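Local structure of succinyl-CoA:3-ketoacid-coenzyme A transferase subunit B (Bacillus subtilis, 3CDK) at residues Arg187-Glu192 against Asp209-Gln214. The protein probably serves as the B subunit of a CoA-transferase that moves coenzyme A from succinyl-CoA to a 3-oxo acid, releasing succinate. Sequence-based numbering, arbitrary orientation.
Sequences RMTLTE and DFAVSQ
M188 brings its terminal methyl to the rim of the F210 ring, CE lying near the ring plane 3.5 Å from CD2. With CG anti to the backbone N (chi1 -174°), the flexible thioether stays extended through chi2 and bends about CG-SD to bring CE to that edge. L190, a branched aliphatic, lies alongside the same ring, its CB 4.0 Å from F210 CD1; F181 and Y203 also meet the ring, so the apolar cluster extends to strand 179-184 and helix 199-204. Beneath these side chains, two parallel strands are joined by three backbone bonds: A211 N to M188 O, L190 N to A211 O (2.8 Å) and S213 N to L190 O. On the sheet's other face, T189, beta-branched and so suited to an extended strand, sets CG2 3.7 Å from S213 CB and OG1 beside the small methyl of A211. Replacing T189 by an alanine removes CG2 and OG1 and is likely to leave a gap beside S213 CB and the A211 methyl. S213 turns its hydroxyl to S215 O. Backbone bonds thus set the strand register in this beta-alpha-beta unit, whereas apolar contacts on one face secure its short last strand against sheet and helix.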
ATOM      1  N   ARG B 187     -10.573 -26.727  20.650  1.00 62.83           N
ATOM      2  CA  ARG B 187     -10.439 -27.447  21.912  1.00 63.95           C
ATOM      3  C   ARG B 187      -9.243 -26.916  22.694  1.00 61.91           C
ATOM      4  O   ARG B 187      -8.211 -26.590  22.118  1.00 61.37           O
ATOM      5  CB  ARG B 187     -10.330 -28.967  21.665  1.00 65.92           C
ATOM      6  CG  ARG B 187      -8.908 -29.471  21.292  1.00 69.19           C
ATOM      7  CD  ARG B 187      -8.887 -30.739  20.419  1.00 72.76           C
ATOM      8  NE  ARG B 187      -9.447 -31.943  21.064  1.00 78.35           N
ATOM      9  CZ  ARG B 187      -8.802 -32.745  21.926  1.00 81.70           C
ATOM     10  NH1 ARG B 187      -7.553 -32.476  22.313  1.00 81.54           N
ATOM     11  NH2 ARG B 187      -9.419 -33.825  22.421  1.00 82.79           N
ATOM     12  N   MET B 188      -9.393 -26.818  24.003  1.00 60.59           N
ATOM     13  CA  MET B 188      -8.296 -26.417  24.856  1.00 59.35           C
ATOM     14  C   MET B 188      -7.732 -27.653  25.560  1.00 60.97           C
ATOM     15  O   MET B 188      -8.471 -28.569  25.960  1.00 61.61           O
ATOM     16  CB  MET B 188      -8.769 -25.372  25.863  1.00 58.46           C
ATOM     17  CG  MET B 188      -7.681 -24.759  26.715  1.00 57.27           C
ATOM     18  SD  MET B 188      -8.244 -23.465  27.853  1.00 56.27           S
ATOM     19  CE  MET B 188      -9.397 -24.335  28.887  1.00 54.99           C
ATOM     20  N   THR B 189      -6.411 -27.669  25.712  1.00 60.95           N
ATOM     21  CA  THR B 189      -5.717 -28.803  26.274  1.00 61.58           C
ATOM     22  C   THR B 189      -4.639 -28.300  27.198  1.00 60.94           C
ATOM     23  O   THR B 189      -3.829 -27.461  26.829  1.00 60.02           O
ATOM     24  CB  THR B 189      -5.088 -29.629  25.164  1.00 62.29           C
ATOM     25  OG1 THR B 189      -6.126 -30.151  24.324  1.00 63.45           O
ATOM     26  CG2 THR B 189      -4.266 -30.766  25.730  1.00 63.39           C
ATOM     27  N   LEU B 190      -4.642 -28.804  28.420  1.00 61.62           N
ATOM     28  CA  LEU B 190      -3.643 -28.387  29.359  1.00 61.69           C
ATOM     29  C   LEU B 190      -2.392 -29.147  29.031  1.00 61.94           C
ATOM     30  O   LEU B 190      -2.397 -30.372  28.942  1.00 63.25           O
ATOM     31  CB  LEU B 190      -4.114 -28.641  30.776  1.00 62.70           C
ATOM     32  CG  LEU B 190      -3.095 -28.574  31.902  1.00 63.76           C
ATOM     33  CD1 LEU B 190      -2.402 -27.224  31.966  1.00 62.81           C
ATOM     34  CD2 LEU B 190      -3.837 -28.870  33.175  1.00 66.52           C
ATOM     35  N   THR B 191      -1.305 -28.413  28.871  1.00 60.81           N
ATOM     36  CA  THR B 191      -0.139 -28.948  28.187  1.00 60.15           C
ATOM     37  C   THR B 191       1.160 -28.980  29.042  1.00 61.00           C
ATOM     38  O   THR B 191       1.982 -29.883  28.892  1.00 62.43           O
ATOM     39  CB  THR B 191      -0.004 -28.246  26.796  1.00 58.79           C
ATOM     40  OG1 THR B 191       0.595 -29.136  25.860  1.00 59.88           O
ATOM     41  CG2 THR B 191       0.777 -26.942  26.868  1.00 56.91           C
ATOM     42  N   GLU B 192       1.330 -27.991  29.919  1.00 60.75           N
ATOM     43  CA  GLU B 192       2.418 -27.938  30.900  1.00 61.03           C
ATOM     44  C   GLU B 192       1.937 -27.209  32.130  1.00 61.08           C
ATOM     45  O   GLU B 192       0.867 -26.586  32.147  1.00 60.26           O
ATOM     46  CB  GLU B 192       3.658 -27.172  30.439  1.00 60.73           C
ATOM     47  CG  GLU B 192       3.984 -27.098  28.952  1.00 61.05           C
ATOM     48  CD  GLU B 192       5.221 -26.229  28.698  1.00 61.27           C
ATOM     49  OE1 GLU B 192       6.010 -25.992  29.657  1.00 64.15           O
ATOM     50  OE2 GLU B 192       5.404 -25.782  27.548  1.00 59.29           O
ATOM     51  N   ASP B 209     -13.443 -25.493  29.892  1.00 53.03           N
ATOM     52  CA  ASP B 209     -13.251 -26.938  29.685  1.00 54.07           C
ATOM     53  C   ASP B 209     -11.987 -27.219  28.894  1.00 52.68           C
ATOM     54  O   ASP B 209     -11.742 -26.608  27.826  1.00 52.00           O
ATOM     55  CB  ASP B 209     -14.380 -27.515  28.841  1.00 55.60           C
ATOM     56  CG  ASP B 209     -15.521 -28.020  29.659  1.00 60.30           C
ATOM     57  OD1 ASP B 209     -15.546 -27.747  30.881  1.00 63.90           O
ATOM     58  OD2 ASP B 209     -16.391 -28.704  29.067  1.00 64.09           O
ATOM     59  N   PHE B 210     -11.215 -28.173  29.381  1.00 52.20           N
ATOM     60  CA  PHE B 210     -10.042 -28.577  28.672  1.00 51.93           C
ATOM     61  C   PHE B 210      -9.782 -30.066  28.779  1.00 53.98           C
ATOM     62  O   PHE B 210     -10.082 -30.692  29.788  1.00 55.33           O
ATOM     63  CB  PHE B 210      -8.836 -27.789  29.169  1.00 50.39           C
ATOM     64  CG  PHE B 210      -8.680 -27.788  30.656  1.00 50.14           C
ATOM     65  CD1 PHE B 210      -8.046 -28.859  31.312  1.00 50.46           C
ATOM     66  CD2 PHE B 210      -9.141 -26.714  31.412  1.00 48.75           C
ATOM     67  CE1 PHE B 210      -7.880 -28.857  32.698  1.00 52.02           C
ATOM     68  CE2 PHE B 210      -8.984 -26.708  32.813  1.00 51.16           C
ATOM     69  CZ  PHE B 210      -8.356 -27.782  33.457  1.00 51.91           C
ATOM     70  N   ALA B 211      -9.232 -30.623  27.708  1.00 54.88           N
ATOM     71  CA  ALA B 211      -8.592 -31.923  27.747  1.00 56.33           C
ATOM     72  C   ALA B 211      -7.268 -31.782  28.489  1.00 56.90           C
ATOM     73  O   ALA B 211      -6.591 -30.760  28.394  1.00 55.91           O
ATOM     74  CB  ALA B 211      -8.357 -32.430  26.331  1.00 56.04           C
ATOM     75  N   VAL B 212      -6.892 -32.782  29.265  1.00 59.96           N
ATOM     76  CA  VAL B 212      -5.516 -32.761  29.728  1.00 61.97           C
ATOM     77  C   VAL B 212      -4.662 -33.625  28.817  1.00 63.00           C
ATOM     78  O   VAL B 212      -5.025 -34.753  28.506  1.00 63.75           O
ATOM     79  CB  VAL B 212      -5.327 -32.895  31.254  1.00 62.27           C
ATOM     80  CG1 VAL B 212      -6.646 -33.180  31.954  1.00 62.92           C
ATOM     81  CG2 VAL B 212      -4.225 -33.871  31.590  1.00 63.60           C
ATOM     82  N   SER B 213      -3.561 -33.038  28.353  1.00 63.31           N
ATOM     83  CA  SER B 213      -2.675 -33.665  27.403  1.00 64.74           C
ATOM     84  C   SER B 213      -2.225 -35.038  27.844  1.00 69.04           C
ATOM     85  O   SER B 213      -2.131 -35.358  29.044  1.00 69.65           O
ATOM     86  CB  SER B 213      -1.457 -32.795  27.149  1.00 63.13           C
ATOM     87  OG  SER B 213      -0.532 -33.449  26.306  1.00 61.79           O
ATOM     88  N   GLN B 214      -1.949 -35.838  26.822  1.00 72.97           N
ATOM     89  CA  GLN B 214      -1.426 -37.171  26.962  1.00 77.67           C
ATOM     90  C   GLN B 214      -0.191 -37.170  27.889  1.00 78.77           C
ATOM     91  O   GLN B 214      -0.152 -37.898  28.889  1.00 80.25           O
ATOM     92  CB  GLN B 214      -1.129 -37.700  25.552  1.00 78.62           C
ATOM     93  CG  GLN B 214      -1.294 -39.207  25.381  1.00 84.69           C
ATOM     94  CD  GLN B 214      -2.659 -39.764  25.841  1.00 90.41           C
ATOM     95  OE1 GLN B 214      -3.450 -40.247  25.016  1.00 92.70           O
ATOM     96  NE2 GLN B 214      -2.916 -39.731  27.159  1.00 91.31           N
TER